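Local structure of signal recognition particle 54 kDa protein (Aeropyrum pernix, 7EPK) at residues A150-R158 and R168-R176; E194-A205 and E230-I238. The protein belongs to the SRP54 family, joining a helical bundle, a P-loop GTPase-type domain that here holds GDP, and a helical signal-peptide-binding domain. One frame throughout, in Å; residues are numbered along the deposited sequence.

Contact 1 of 2, residues A150-R158 and R168-R176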
ATOM      1  N   ALA A 150       8.089  26.100   8.966  1.00 77.47           N
ATOM      2  CA  ALA A 150       7.627  25.131   7.943  1.00 73.02           C
ATOM      3  C   ALA A 150       7.741  25.759   6.556  1.00 69.28           C
ATOM      4  O   ALA A 150       7.656  25.030   5.532  1.00 65.33           O
ATOM      5  CB  ALA A 150       6.202  24.726   8.225  1.00 74.96           C
ATOM      6  N   GLY A 151       7.899  27.074   6.516  1.00 66.59           N
ATOM      7  CA  GLY A 151       7.931  27.812   5.242  1.00 72.13           C
ATOM      8  C   GLY A 151       6.552  27.875   4.619  1.00 68.66           C
ATOM      9  O   GLY A 151       6.439  27.627   3.416  1.00 69.82           O
ATOM     10  N   ALA A 152       5.546  28.219   5.424  1.00 72.74           N
ATOM     11  CA  ALA A 152       4.128  28.370   5.019  1.00 74.00           C
ATOM     12  C   ALA A 152       3.616  29.718   5.519  1.00 65.62           C
ATOM     13  O   ALA A 152       4.006  30.107   6.644  1.00 68.95           O
ATOM     14  CB  ALA A 152       3.295  27.238   5.583  1.00 75.80           C
ATOM     15  N   MET A 153       2.745  30.366   4.735  1.00 55.17           N
ATOM     16  CA  MET A 153       2.079  31.635   5.117  1.00 55.85           C
ATOM     17  C   MET A 153       1.247  31.405   6.384  1.00 56.74           C
ATOM     18  O   MET A 153       1.046  30.246   6.773  1.00 55.18           O
ATOM     19  CB  MET A 153       1.184  32.164   3.998  1.00 56.72           C
ATOM     20  CG  MET A 153       1.928  32.442   2.704  1.00 56.68           C
ATOM     21  SD  MET A 153       0.815  32.866   1.328  1.00 67.53           S
ATOM     22  CE  MET A 153       1.938  32.592  -0.045  1.00 75.90           C
ATOM     23  N   PHE A 154       0.822  32.481   7.036  1.00 60.53           N
ATOM     24  CA  PHE A 154       0.092  32.427   8.326  1.00 59.04           C
ATOM     25  C   PHE A 154      -0.983  33.507   8.353  1.00 61.01           C
ATOM     26  O   PHE A 154      -0.878  34.526   7.651  1.00 68.81           O
ATOM     27  CB  PHE A 154       1.045  32.591   9.510  1.00 57.39           C
ATOM     28  CG  PHE A 154       0.377  32.713  10.859  1.00 60.25           C
ATOM     29  CD1 PHE A 154       0.084  31.589  11.616  1.00 60.67           C
ATOM     30  CD2 PHE A 154       0.068  33.956  11.391  1.00 64.18           C
ATOM     31  CE1 PHE A 154      -0.524  31.714  12.857  1.00 61.27           C
ATOM     32  CE2 PHE A 154      -0.540  34.076  12.633  1.00 62.77           C
ATOM     33  CZ  PHE A 154      -0.840  32.954  13.363  1.00 60.02           C
ATOM     34  N   TYR A 155      -2.016  33.248   9.143  1.00 59.56           N
ATOM     35  CA  TYR A 155      -3.035  34.235   9.535  1.00 54.66           C
ATOM     36  C   TYR A 155      -3.740  33.719  10.782  1.00 58.09           C
ATOM     37  O   TYR A 155      -4.104  32.542  10.804  1.00 51.94           O
ATOM     38  CB  TYR A 155      -4.031  34.480   8.414  1.00 54.12           C
ATOM     39  CG  TYR A 155      -5.101  35.456   8.814  1.00 61.80           C
ATOM     40  CD1 TYR A 155      -6.078  35.097   9.725  1.00 59.94           C
ATOM     41  CD2 TYR A 155      -5.107  36.755   8.331  1.00 67.18           C
ATOM     42  CE1 TYR A 155      -7.067  35.987  10.100  1.00 63.25           C
ATOM     43  CE2 TYR A 155      -6.088  37.660   8.706  1.00 64.48           C
ATOM     44  CZ  TYR A 155      -7.072  37.268   9.591  1.00 57.49           C
ATOM     45  OH  TYR A 155      -8.059  38.113   9.975  1.00 56.91           O
ATOM     46  N   GLY A 156      -3.923  34.602  11.764  1.00 63.63           N
ATOM     47  CA  GLY A 156      -4.622  34.318  13.024  1.00 63.81           C
ATOM     48  C   GLY A 156      -5.117  35.579  13.706  1.00 63.20           C
ATOM     49  O   GLY A 156      -4.705  36.666  13.335  1.00 61.11           O
ATOM     50  N   GLU A 157      -5.995  35.400  14.682  1.00 66.62           N
ATOM     51  CA  GLU A 157      -6.490  36.417  15.629  1.00 58.57           C
ATOM     52  C   GLU A 157      -6.655  35.715  16.978  1.00 66.02           C
ATOM     53  O   GLU A 157      -7.253  34.621  17.001  1.00 66.78           O
ATOM     54  CB  GLU A 157      -7.829  36.965  15.154  1.00 55.74           C
ATOM     55  CG  GLU A 157      -7.792  37.571  13.764  1.00 54.69           C
ATOM     56  CD  GLU A 157      -9.181  37.834  13.200  1.00 62.79           C
ATOM     57  OE1 GLU A 157     -10.167  37.985  14.013  1.00 60.30           O
ATOM     58  OE2 GLU A 157      -9.298  37.885  11.946  1.00 57.98           O
ATOM     59  N   ARG A 158      -6.153  36.325  18.051  1.00 69.22           N
ATOM     60  CA  ARG A 158      -6.151  35.760  19.424  1.00 66.75           C
ATOM     61  C   ARG A 158      -7.537  35.916  20.083  1.00 66.42           C
ATOM     62  O   ARG A 158      -7.752  35.279  21.138  1.00 70.61           O
ATOM     63  CB  ARG A 158      -5.100  36.483  20.269  1.00 68.87           C
ATOM     64  CG  ARG A 158      -3.709  36.566  19.661  1.00 62.28           C
ATOM     65  CD  ARG A 158      -2.849  37.471  20.524  1.00 56.77           C
ATOM     66  NE  ARG A 158      -1.471  37.475  20.074  1.00 58.74           N
ATOM     67  CZ  ARG A 158      -1.010  38.172  19.033  1.00 60.72           C
ATOM     68  NH1 ARG A 158      -1.826  38.937  18.324  1.00 54.82           N
ATOM     69  NH2 ARG A 158       0.272  38.101  18.702  1.00 62.24           N
ATOM     70  N   ARG A 168     -11.889  34.642   7.889  1.00 52.69           N
ATOM     71  CA  ARG A 168     -11.002  35.762   7.516  1.00 55.86           C
ATOM     72  C   ARG A 168      -9.665  35.148   7.072  1.00 56.37           C
ATOM     73  O   ARG A 168      -9.200  35.496   5.963  1.00 59.62           O
ATOM     74  CB  ARG A 168     -10.923  36.767   8.668  1.00 59.87           C
ATOM     75  CG  ARG A 168     -10.812  38.229   8.242  1.00 63.79           C
ATOM     76  CD  ARG A 168     -11.056  39.133   9.443  1.00 66.30           C
ATOM     77  NE  ARG A 168     -12.416  38.991   9.985  1.00 69.64           N
ATOM     78  CZ  ARG A 168     -12.746  38.743  11.256  1.00 64.26           C
ATOM     79  NH1 ARG A 168     -11.814  38.612  12.188  1.00 58.32           N
ATOM     80  NH2 ARG A 168     -14.025  38.656  11.594  1.00 60.38           N
ATOM     81  N   GLY A 169      -9.093  34.243   7.880  1.00 58.59           N
ATOM     82  CA  GLY A 169      -7.800  33.571   7.607  1.00 55.92           C
ATOM     83  C   GLY A 169      -7.815  32.800   6.289  1.00 55.78           C
ATOM     84  O   GLY A 169      -6.760  32.721   5.606  1.00 48.92           O
ATOM     85  N   LEU A 170      -8.978  32.253   5.934  1.00 52.22           N
ATOM     86  CA  LEU A 170      -9.191  31.541   4.662  1.00 50.00           C
ATOM     87  C   LEU A 170      -9.082  32.562   3.534  1.00 49.77           C
ATOM     88  O   LEU A 170      -8.258  32.362   2.626  1.00 50.63           O
ATOM     89  CB  LEU A 170     -10.561  30.862   4.678  1.00 52.74           C
ATOM     90  CG  LEU A 170     -10.835  29.966   3.471  1.00 54.00           C
ATOM     91  CD1 LEU A 170      -9.708  28.976   3.309  1.00 59.62           C
ATOM     92  CD2 LEU A 170     -12.163  29.231   3.579  1.00 53.99           C
ATOM     93  N   GLU A 171      -9.859  33.640   3.603  1.00 56.63           N
ATOM     94  CA  GLU A 171      -9.881  34.660   2.526  1.00 57.45           C
ATOM     95  C   GLU A 171      -8.469  35.242   2.375  1.00 51.60           C
ATOM     96  O   GLU A 171      -7.985  35.350   1.224  1.00 47.33           O
ATOM     97  CB  GLU A 171     -10.999  35.671   2.766  1.00 59.53           C
ATOM     98  CG  GLU A 171     -12.343  35.203   2.209  1.00 73.51           C
ATOM     99  CD  GLU A 171     -12.331  34.680   0.770  1.00 84.17           C
ATOM    100  OE1 GLU A 171     -11.586  35.261  -0.089  1.00 78.95           O
ATOM    101  OE2 GLU A 171     -13.049  33.674   0.507  1.00 82.00           O
ATOM    102  N   ASP A 172      -7.788  35.522   3.479  1.00 48.27           N
ATOM    103  CA  ASP A 172      -6.471  36.207   3.433  1.00 53.84           C
ATOM    104  C   ASP A 172      -5.494  35.377   2.598  1.00 57.98           C
ATOM    105  O   ASP A 172      -4.830  35.959   1.715  1.00 60.65           O
ATOM    106  CB  ASP A 172      -5.881  36.418   4.825  1.00 55.16           C
ATOM    107  CG  ASP A 172      -4.495  37.025   4.740  1.00 57.21           C
ATOM    108  OD1 ASP A 172      -4.423  38.262   4.525  1.00 62.40           O
ATOM    109  OD2 ASP A 172      -3.507  36.256   4.841  1.00 50.97           O
ATOM    110  N   LEU A 173      -5.444  34.070   2.890  1.00 58.32           N
ATOM    111  CA  LEU A 173      -4.475  33.081   2.357  1.00 51.20           C
ATOM    112  C   LEU A 173      -4.834  32.695   0.918  1.00 47.56           C
ATOM    113  O   LEU A 173      -3.926  32.514   0.107  1.00 47.15           O
ATOM    114  CB  LEU A 173      -4.489  31.862   3.278  1.00 54.24           C
ATOM    115  CG  LEU A 173      -3.824  32.059   4.642  1.00 57.71           C
ATOM    116  CD1 LEU A 173      -4.059  30.842   5.527  1.00 56.72           C
ATOM    117  CD2 LEU A 173      -2.323  32.338   4.497  1.00 58.33           C
ATOM    118  N   LEU A 174      -6.112  32.567   0.597  1.00 49.35           N
ATOM    119  CA  LEU A 174      -6.547  32.385  -0.811  1.00 51.76           C
ATOM    120  C   LEU A 174      -6.083  33.584  -1.652  1.00 57.42           C
ATOM    121  O   LEU A 174      -5.583  33.333  -2.764  1.00 65.08           O
ATOM    122  CB  LEU A 174      -8.064  32.173  -0.855  1.00 47.80           C
ATOM    123  CG  LEU A 174      -8.519  30.709  -0.857  1.00 45.02           C
ATOM    124  CD1 LEU A 174      -7.404  29.746  -0.487  1.00 41.64           C
ATOM    125  CD2 LEU A 174      -9.700  30.496   0.067  1.00 45.69           C
ATOM    126  N   SER A 175      -6.198  34.814  -1.123  1.00 66.30           N
ATOM    127  CA  SER A 175      -5.785  36.102  -1.756  1.00 59.87           C
ATOM    128  C   SER A 175      -4.296  36.085  -2.094  1.00 59.63           C
ATOM    129  O   SER A 175      -3.939  36.697  -3.122  1.00 62.20           O
ATOM    130  CB  SER A 175      -6.076  37.266  -0.870  1.00 58.61           C
ATOM    131  OG  SER A 175      -7.471  37.419  -0.720  1.00 73.98           O
ATOM    132  N   ARG A 176      -3.487  35.424  -1.252  1.00 52.48           N
ATOM    133  CA  ARG A 176      -2.002  35.359  -1.326  1.00 54.34           C
ATOM    134  C   ARG A 176      -1.577  34.052  -2.022  1.00 58.72           C
ATOM    135  O   ARG A 176      -0.393  33.641  -1.863  1.00 55.41           O
ATOM    136  CB  ARG A 176      -1.437  35.500   0.094  1.00 55.80           C
ATOM    137  CG  ARG A 176      -1.902  36.761   0.818  1.00 57.16           C
ATOM    138  CD  ARG A 176      -1.888  36.688   2.338  1.00 54.43           C
ATOM    139  NE  ARG A 176      -0.527  36.518   2.830  1.00 55.78           N
ATOM    140  CZ  ARG A 176      -0.189  36.153   4.066  1.00 55.70           C
ATOM    141  NH1 ARG A 176      -1.113  35.916   4.989  1.00 53.06           N
ATOM    142  NH2 ARG A 176       1.091  36.011   4.362  1.00 57.86           N
TER
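At the outer edge of the GTPase-type domain, edge strand 153-156 meets helix 162-175, the helix that follows it in the chain; Tyr155, Glu157 and Arg168 join one end, Met153, Phe154 and Arg176 the other. The strand and the 168-175 part of the helix run nearly antiparallel, at 154°, with axes 7.9 Å apart. A chi1 of 178° sets the Tyr155 ring opposite its own backbone N and out against the helix, one face over the backbone at Arg168 and Gly169; CB of Asp172 approaches obliquely, 3.6 Å from Tyr155 CD2. Arg168, bent at chi3, brings NH1 to the Glu157 carboxylate, 2.5 Å from OE1, in a salt bridge whose carboxylate and guanidinium planes are nearly coplanar. Glu157 OE2 also lies in the plane of the Tyr155 ring beside its hydroxyl, but is modelled so close that the bond between them is doubtful in detail. At the other end Arg176 points NH1 at Phe154 O (3.0 Å, 157° at the hydrogen), with the oxygen near the guanidinium plane. The same NH1 pairs with Asp172 OD2 in a salt bridge modelled too short to be exact, so the guanidinium probably has partners on both strand and helix, while Met153 CB lies over its face. Beside this end, Leu173 CD2 packs on Met153 CB at 3.5 Å, and the Leu173 side chain also touches Val130 and Val181. Phe154 faces the other way, toward helix 139-150, its ring edge-to-face with Tyr140. A strand whose side chains alternate between two flanking helices is characteristic of the three-layer alpha/beta/alpha architecture of P-loop NTPases.

Contact 2 of 2, residues E194-A205 and E230-I238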
ATOM      1  N   GLU A 194     -17.284  20.602  26.622  1.00103.86           N
ATOM      2  CA  GLU A 194     -16.951  19.929  25.333  1.00 88.81           C
ATOM      3  C   GLU A 194     -18.053  20.171  24.293  1.00 80.95           C
ATOM      4  O   GLU A 194     -17.757  20.005  23.104  1.00 89.76           O
ATOM      5  CB  GLU A 194     -16.741  18.427  25.567  1.00 88.45           C
ATOM      6  CG  GLU A 194     -16.071  17.690  24.416  1.00 86.51           C
ATOM      7  CD  GLU A 194     -16.853  16.507  23.867  1.00 87.71           C
ATOM      8  OE1 GLU A 194     -18.102  16.610  23.740  1.00 89.05           O
ATOM      9  OE2 GLU A 194     -16.216  15.489  23.552  1.00 86.28           O
ATOM     10  N   ALA A 195     -19.269  20.532  24.708  1.00 74.69           N
ATOM     11  CA  ALA A 195     -20.453  20.632  23.827  1.00 76.85           C
ATOM     12  C   ALA A 195     -20.528  22.038  23.257  1.00 82.25           C
ATOM     13  O   ALA A 195     -21.340  22.251  22.338  1.00 92.36           O
ATOM     14  CB  ALA A 195     -21.720  20.290  24.567  1.00 79.82           C
ATOM     15  N   ARG A 196     -19.748  22.971  23.804  1.00 83.17           N
ATOM     16  CA  ARG A 196     -19.609  24.319  23.194  1.00 90.23           C
ATOM     17  C   ARG A 196     -18.513  24.212  22.124  1.00 86.13           C
ATOM     18  O   ARG A 196     -18.704  24.747  21.012  1.00 84.51           O
ATOM     19  CB  ARG A 196     -19.367  25.394  24.258  1.00 87.03           C
ATOM     20  CG  ARG A 196     -20.488  26.422  24.363  1.00 92.40           C
ATOM     21  CD  ARG A 196     -21.697  25.906  25.134  1.00104.82           C
ATOM     22  NE  ARG A 196     -22.554  26.822  25.908  1.00111.38           N
ATOM     23  CZ  ARG A 196     -22.205  27.953  26.546  1.00112.56           C
ATOM     24  NH1 ARG A 196     -20.968  28.432  26.540  1.00103.95           N
ATOM     25  NH2 ARG A 196     -23.132  28.617  27.217  1.00110.17           N
ATOM     26  N   LEU A 197     -17.442  23.479  22.437  1.00 81.48           N
ATOM     27  CA  LEU A 197     -16.353  23.090  21.491  1.00 77.97           C
ATOM     28  C   LEU A 197     -16.946  22.468  20.214  1.00 75.40           C
ATOM     29  O   LEU A 197     -16.558  22.900  19.117  1.00 70.62           O
ATOM     30  CB  LEU A 197     -15.403  22.112  22.196  1.00 69.41           C
ATOM     31  CG  LEU A 197     -14.095  21.821  21.474  1.00 68.69           C
ATOM     32  CD1 LEU A 197     -13.230  23.065  21.396  1.00 69.29           C
ATOM     33  CD2 LEU A 197     -13.329  20.704  22.154  1.00 70.62           C
ATOM     34  N   LEU A 198     -17.858  21.502  20.347  1.00 75.41           N
ATOM     35  CA  LEU A 198     -18.522  20.838  19.194  1.00 74.73           C
ATOM     36  C   LEU A 198     -19.274  21.891  18.387  1.00 71.41           C
ATOM     37  O   LEU A 198     -19.116  21.916  17.151  1.00 72.92           O
ATOM     38  CB  LEU A 198     -19.461  19.722  19.671  1.00 80.96           C
ATOM     39  CG  LEU A 198     -18.888  18.300  19.635  1.00 83.75           C
ATOM     40  CD1 LEU A 198     -17.395  18.274  19.948  1.00 84.49           C
ATOM     41  CD2 LEU A 198     -19.642  17.390  20.596  1.00 83.86           C
ATOM     42  N   ASP A 199     -20.037  22.749  19.058  1.00 71.79           N
ATOM     43  CA  ASP A 199     -20.844  23.792  18.372  1.00 77.12           C
ATOM     44  C   ASP A 199     -19.881  24.792  17.709  1.00 71.53           C
ATOM     45  O   ASP A 199     -20.257  25.411  16.681  1.00 71.35           O
ATOM     46  CB  ASP A 199     -21.868  24.410  19.335  1.00 85.43           C
ATOM     47  CG  ASP A 199     -23.056  23.504  19.640  1.00 89.63           C
ATOM     48  OD1 ASP A 199     -22.878  22.263  19.630  1.00 83.06           O
ATOM     49  OD2 ASP A 199     -24.159  24.044  19.877  1.00 97.43           O
ATOM     50  N   GLU A 200     -18.664  24.934  18.240  1.00 64.00           N
ATOM     51  CA  GLU A 200     -17.659  25.872  17.677  1.00 66.51           C
ATOM     52  C   GLU A 200     -17.119  25.321  16.341  1.00 71.38           C
ATOM     53  O   GLU A 200     -17.054  26.112  15.341  1.00 62.96           O
ATOM     54  CB  GLU A 200     -16.559  26.133  18.702  1.00 66.46           C
ATOM     55  CG  GLU A 200     -15.654  27.285  18.301  1.00 70.11           C
ATOM     56  CD  GLU A 200     -14.814  27.844  19.430  1.00 71.57           C
ATOM     57  OE1 GLU A 200     -13.687  27.347  19.618  1.00 61.41           O
ATOM     58  OE2 GLU A 200     -15.293  28.787  20.099  1.00 80.50           O
ATOM     59  N   MET A 201     -16.760  24.024  16.325  1.00 68.16           N
ATOM     60  CA  MET A 201     -16.261  23.265  15.143  1.00 60.68           C
ATOM     61  C   MET A 201     -17.322  23.315  14.030  1.00 59.39           C
ATOM     62  O   MET A 201     -16.994  23.724  12.890  1.00 61.71           O
ATOM     63  CB  MET A 201     -15.950  21.806  15.511  1.00 60.10           C
ATOM     64  CG  MET A 201     -14.834  21.600  16.554  1.00 60.61           C
ATOM     65  SD  MET A 201     -13.271  22.497  16.234  1.00 63.19           S
ATOM     66  CE  MET A 201     -13.591  24.029  17.107  1.00 57.39           C
ATOM     67  N   LYS A 202     -18.560  22.949  14.363  1.00 57.32           N
ATOM     68  CA  LYS A 202     -19.722  22.962  13.438  1.00 56.13           C
ATOM     69  C   LYS A 202     -19.912  24.355  12.828  1.00 53.14           C
ATOM     70  O   LYS A 202     -20.407  24.440  11.704  1.00 56.03           O
ATOM     71  CB  LYS A 202     -20.970  22.526  14.209  1.00 63.29           C
ATOM     72  CG  LYS A 202     -22.290  22.627  13.453  1.00 70.84           C
ATOM     73  CD  LYS A 202     -23.453  21.941  14.168  1.00 82.64           C
ATOM     74  CE  LYS A 202     -23.200  20.474  14.479  1.00 85.40           C
ATOM     75  NZ  LYS A 202     -24.393  19.803  15.054  1.00 89.46           N
ATOM     76  N   ALA A 203     -19.619  25.416  13.574  1.00 54.57           N
ATOM     77  CA  ALA A 203     -19.871  26.814  13.152  1.00 58.46           C
ATOM     78  C   ALA A 203     -18.719  27.227  12.230  1.00 52.51           C
ATOM     79  O   ALA A 203     -18.988  27.678  11.105  1.00 49.00           O
ATOM     80  CB  ALA A 203     -20.015  27.723  14.364  1.00 57.53           C
ATOM     81  N   ILE A 204     -17.485  27.030  12.697  1.00 50.53           N
ATOM     82  CA  ILE A 204     -16.250  27.213  11.883  1.00 51.89           C
ATOM     83  C   ILE A 204     -16.438  26.477  10.561  1.00 46.36           C
ATOM     84  O   ILE A 204     -16.203  27.090   9.512  1.00 40.70           O
ATOM     85  CB  ILE A 204     -14.995  26.705  12.612  1.00 51.54           C
ATOM     86  CG1 ILE A 204     -14.656  27.580  13.820  1.00 49.80           C
ATOM     87  CG2 ILE A 204     -13.822  26.592  11.642  1.00 50.42           C
ATOM     88  CD1 ILE A 204     -13.758  26.893  14.822  1.00 49.55           C
ATOM     89  N   ALA A 205     -16.853  25.212  10.632  1.00 49.00           N
ATOM     90  CA  ALA A 205     -17.027  24.341   9.449  1.00 51.70           C
ATOM     91  C   ALA A 205     -17.998  25.017   8.479  1.00 53.47           C
ATOM     92  O   ALA A 205     -17.707  25.052   7.268  1.00 64.63           O
ATOM     93  CB  ALA A 205     -17.497  22.976   9.855  1.00 46.99           C
ATOM     94  N   GLU A 230     -17.162   9.364  17.444  1.00 70.72           N
ATOM     95  CA  GLU A 230     -18.643   9.561  17.306  1.00 69.72           C
ATOM     96  C   GLU A 230     -18.971  11.036  17.588  1.00 58.08           C
ATOM     97  O   GLU A 230     -19.661  11.692  16.792  1.00 45.55           O
ATOM     98  CB  GLU A 230     -19.430   8.647  18.259  1.00 78.15           C
ATOM     99  CG  GLU A 230     -19.238   7.138  18.045  1.00 86.21           C
ATOM    100  CD  GLU A 230     -19.668   6.181  19.171  1.00 88.78           C
ATOM    101  OE1 GLU A 230     -19.710   4.958  18.914  1.00 72.46           O
ATOM    102  OE2 GLU A 230     -19.956   6.638  20.315  1.00 89.80           O
ATOM    103  N   ARG A 231     -18.473  11.558  18.697  1.00 61.55           N
ATOM    104  CA  ARG A 231     -18.759  12.951  19.104  1.00 69.56           C
ATOM    105  C   ARG A 231     -18.338  13.915  17.992  1.00 74.34           C
ATOM    106  O   ARG A 231     -19.166  14.748  17.574  1.00 71.00           O
ATOM    107  CB  ARG A 231     -18.039  13.289  20.407  1.00 69.15           C
ATOM    108  CG  ARG A 231     -18.949  13.245  21.624  1.00 72.36           C
ATOM    109  CD  ARG A 231     -18.430  12.269  22.647  1.00 74.53           C
ATOM    110  NE  ARG A 231     -17.043  12.539  23.000  1.00 68.33           N
ATOM    111  CZ  ARG A 231     -16.277  11.692  23.673  1.00 69.27           C
ATOM    112  NH1 ARG A 231     -16.780  10.535  24.074  1.00 74.44           N
ATOM    113  NH2 ARG A 231     -15.019  12.000  23.946  1.00 65.74           N
ATOM    114  N   PHE A 232     -17.084  13.832  17.553  1.00 75.97           N
ATOM    115  CA  PHE A 232     -16.513  14.797  16.582  1.00 73.27           C
ATOM    116  C   PHE A 232     -17.148  14.583  15.207  1.00 69.73           C
ATOM    117  O   PHE A 232     -17.377  15.570  14.487  1.00 81.23           O
ATOM    118  CB  PHE A 232     -14.989  14.721  16.586  1.00 69.32           C
ATOM    119  CG  PHE A 232     -14.373  15.612  17.632  1.00 68.79           C
ATOM    120  CD1 PHE A 232     -14.366  16.989  17.466  1.00 68.00           C
ATOM    121  CD2 PHE A 232     -13.833  15.079  18.791  1.00 67.30           C
ATOM    122  CE1 PHE A 232     -13.805  17.811  18.430  1.00 71.79           C
ATOM    123  CE2 PHE A 232     -13.260  15.899  19.751  1.00 66.60           C
ATOM    124  CZ  PHE A 232     -13.244  17.264  19.567  1.00 73.43           C
ATOM    125  N   HIS A 233     -17.466  13.338  14.876  1.00 66.44           N
ATOM    126  CA  HIS A 233     -18.053  12.955  13.566  1.00 73.47           C
ATOM    127  C   HIS A 233     -19.465  13.537  13.426  1.00 70.67           C
ATOM    128  O   HIS A 233     -19.911  13.742  12.275  1.00 70.10           O
ATOM    129  CB  HIS A 233     -18.034  11.430  13.411  1.00 76.93           C
ATOM    130  CG  HIS A 233     -18.444  10.953  12.064  1.00 74.14           C
ATOM    131  ND1 HIS A 233     -17.518  10.651  11.088  1.00 66.08           N
ATOM    132  CD2 HIS A 233     -19.666  10.732  11.532  1.00 75.25           C
ATOM    133  CE1 HIS A 233     -18.155  10.238  10.013  1.00 75.47           C
ATOM    134  NE2 HIS A 233     -19.472  10.278  10.258  1.00 76.80           N
ATOM    135  N   LYS A 234     -20.148  13.762  14.549  1.00 68.22           N
ATOM    136  CA  LYS A 234     -21.536  14.280  14.577  1.00 70.03           C
ATOM    137  C   LYS A 234     -21.490  15.733  14.111  1.00 66.10           C
ATOM    138  O   LYS A 234     -22.241  16.069  13.187  1.00 78.19           O
ATOM    139  CB  LYS A 234     -22.127  14.121  15.983  1.00 80.58           C
ATOM    140  CG  LYS A 234     -23.647  14.164  16.093  1.00 82.85           C
ATOM    141  CD  LYS A 234     -24.155  13.979  17.516  1.00 87.66           C
ATOM    142  CE  LYS A 234     -25.246  12.933  17.646  1.00 93.27           C
ATOM    143  NZ  LYS A 234     -25.209  12.257  18.965  1.00 94.19           N
ATOM    144  N   SER A 235     -20.617  16.543  14.715  1.00 74.46           N
ATOM    145  CA  SER A 235     -20.528  18.021  14.513  1.00 81.27           C
ATOM    146  C   SER A 235     -19.901  18.335  13.147  1.00 74.64           C
ATOM    147  O   SER A 235     -20.441  19.169  12.422  1.00 71.81           O
ATOM    148  CB  SER A 235     -19.742  18.681  15.624  1.00 78.37           C
ATOM    149  OG  SER A 235     -18.372  18.310  15.557  1.00 83.53           O
ATOM    150  N   THR A 236     -18.780  17.688  12.838  1.00 68.70           N
ATOM    151  CA  THR A 236     -18.018  17.853  11.579  1.00 62.46           C
ATOM    152  C   THR A 236     -17.662  16.467  11.055  1.00 63.81           C
ATOM    153  O   THR A 236     -16.650  15.900  11.493  1.00 60.93           O
ATOM    154  CB  THR A 236     -16.765  18.700  11.823  1.00 57.84           C
ATOM    155  OG1 THR A 236     -15.999  18.001  12.802  1.00 57.22           O
ATOM    156  CG2 THR A 236     -17.087  20.100  12.297  1.00 57.35           C
ATOM    157  N   PRO A 237     -18.513  15.872  10.172  1.00 51.89           N
ATOM    158  CA  PRO A 237     -18.210  14.582   9.544  1.00 49.56           C
ATOM    159  C   PRO A 237     -16.722  14.414   9.210  1.00 51.57           C
ATOM    160  O   PRO A 237     -16.222  15.174   8.406  1.00 53.86           O
ATOM    161  CB  PRO A 237     -19.077  14.623   8.280  1.00 48.46           C
ATOM    162  CG  PRO A 237     -20.326  15.361   8.756  1.00 50.30           C
ATOM    163  CD  PRO A 237     -19.840  16.380   9.778  1.00 47.66           C
ATOM    164  N   ILE A 238     -16.066  13.443   9.849  1.00 48.78           N
ATOM    165  CA  ILE A 238     -14.614  13.166   9.675  1.00 51.56           C
ATOM    166  C   ILE A 238     -14.364  12.553   8.297  1.00 51.44           C
ATOM    167  O   ILE A 238     -15.099  11.628   7.918  1.00 56.97           O
ATOM    168  CB  ILE A 238     -14.085  12.204  10.745  1.00 59.70           C
ATOM    169  CG1 ILE A 238     -14.400  12.654  12.177  1.00 62.02           C
ATOM    170  CG2 ILE A 238     -12.598  11.966  10.505  1.00 56.50           C
ATOM    171  CD1 ILE A 238     -14.015  14.073  12.475  1.00 70.63           C
TER
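Helices 194-205 and 230-235 run in the same general direction, their axes 37° apart in angle and 9.4 Å at closest approach; the CA atoms of Lys202 and Ser235 come within 5.1 Å. At the N-terminal end Glu194 OE2 offers its syn lone pair to Arg231 NE (3.1 Å), a salt bridge bent to 140° at the hydrogen, with the oxygen tilted from the guanidinium plane. Leu198 carries the middle: CD1 sits over one face of the Phe232 ring, a CH-pi contact 4.2 Å from the centroid, and CD2 reaches toward Arg231 O. Met201 CG lies at the edge of the same ring. Ser235 CB rests 3.6 Å from Leu198 O, and the Lys202 side chain, bent at chi3 (-56°), lays CE against Ser235 CA. Where helix 225-235 ends, CG2 of Thr236 fits between Met201 CB and Ala205 CB, 3.8 Å from each. Its OG1, like Ser235 OG, turns back to Phe232 O; that carbonyl also receives the Thr236 amide, so three donors converge on the Phe232 oxygen. Phe232 and Thr236 continue onto Leu215 and Val213 of strand 212-218, the layering of neighbouring helices on one sheet face found in the P-loop NTPase fold.

In the fold
Contact 1 closes before contact 2 opens along the chain, and both belong to the GTPase-type domain. Their centres are 22 Å apart; the nearest atoms are about 7 Å apart and do not touch. Contact 1 lies on strand 153-156, at one edge of the sheet, which reaches strand 212-218 beneath contact 2 through strands 127-131, 180-184 and 97-102. Contact 2 is the nearer to the nucleotide: the Phe232 side chain is about 10 Å from GDP and touches Val104 in the loop after strand 97-102, and the Leu197 side chain is about 10 Å from the magnesium ion. In contact 1, the side chain of Phe154 is about 12 Å from the bound GDP and about 12 Å from the magnesium ion.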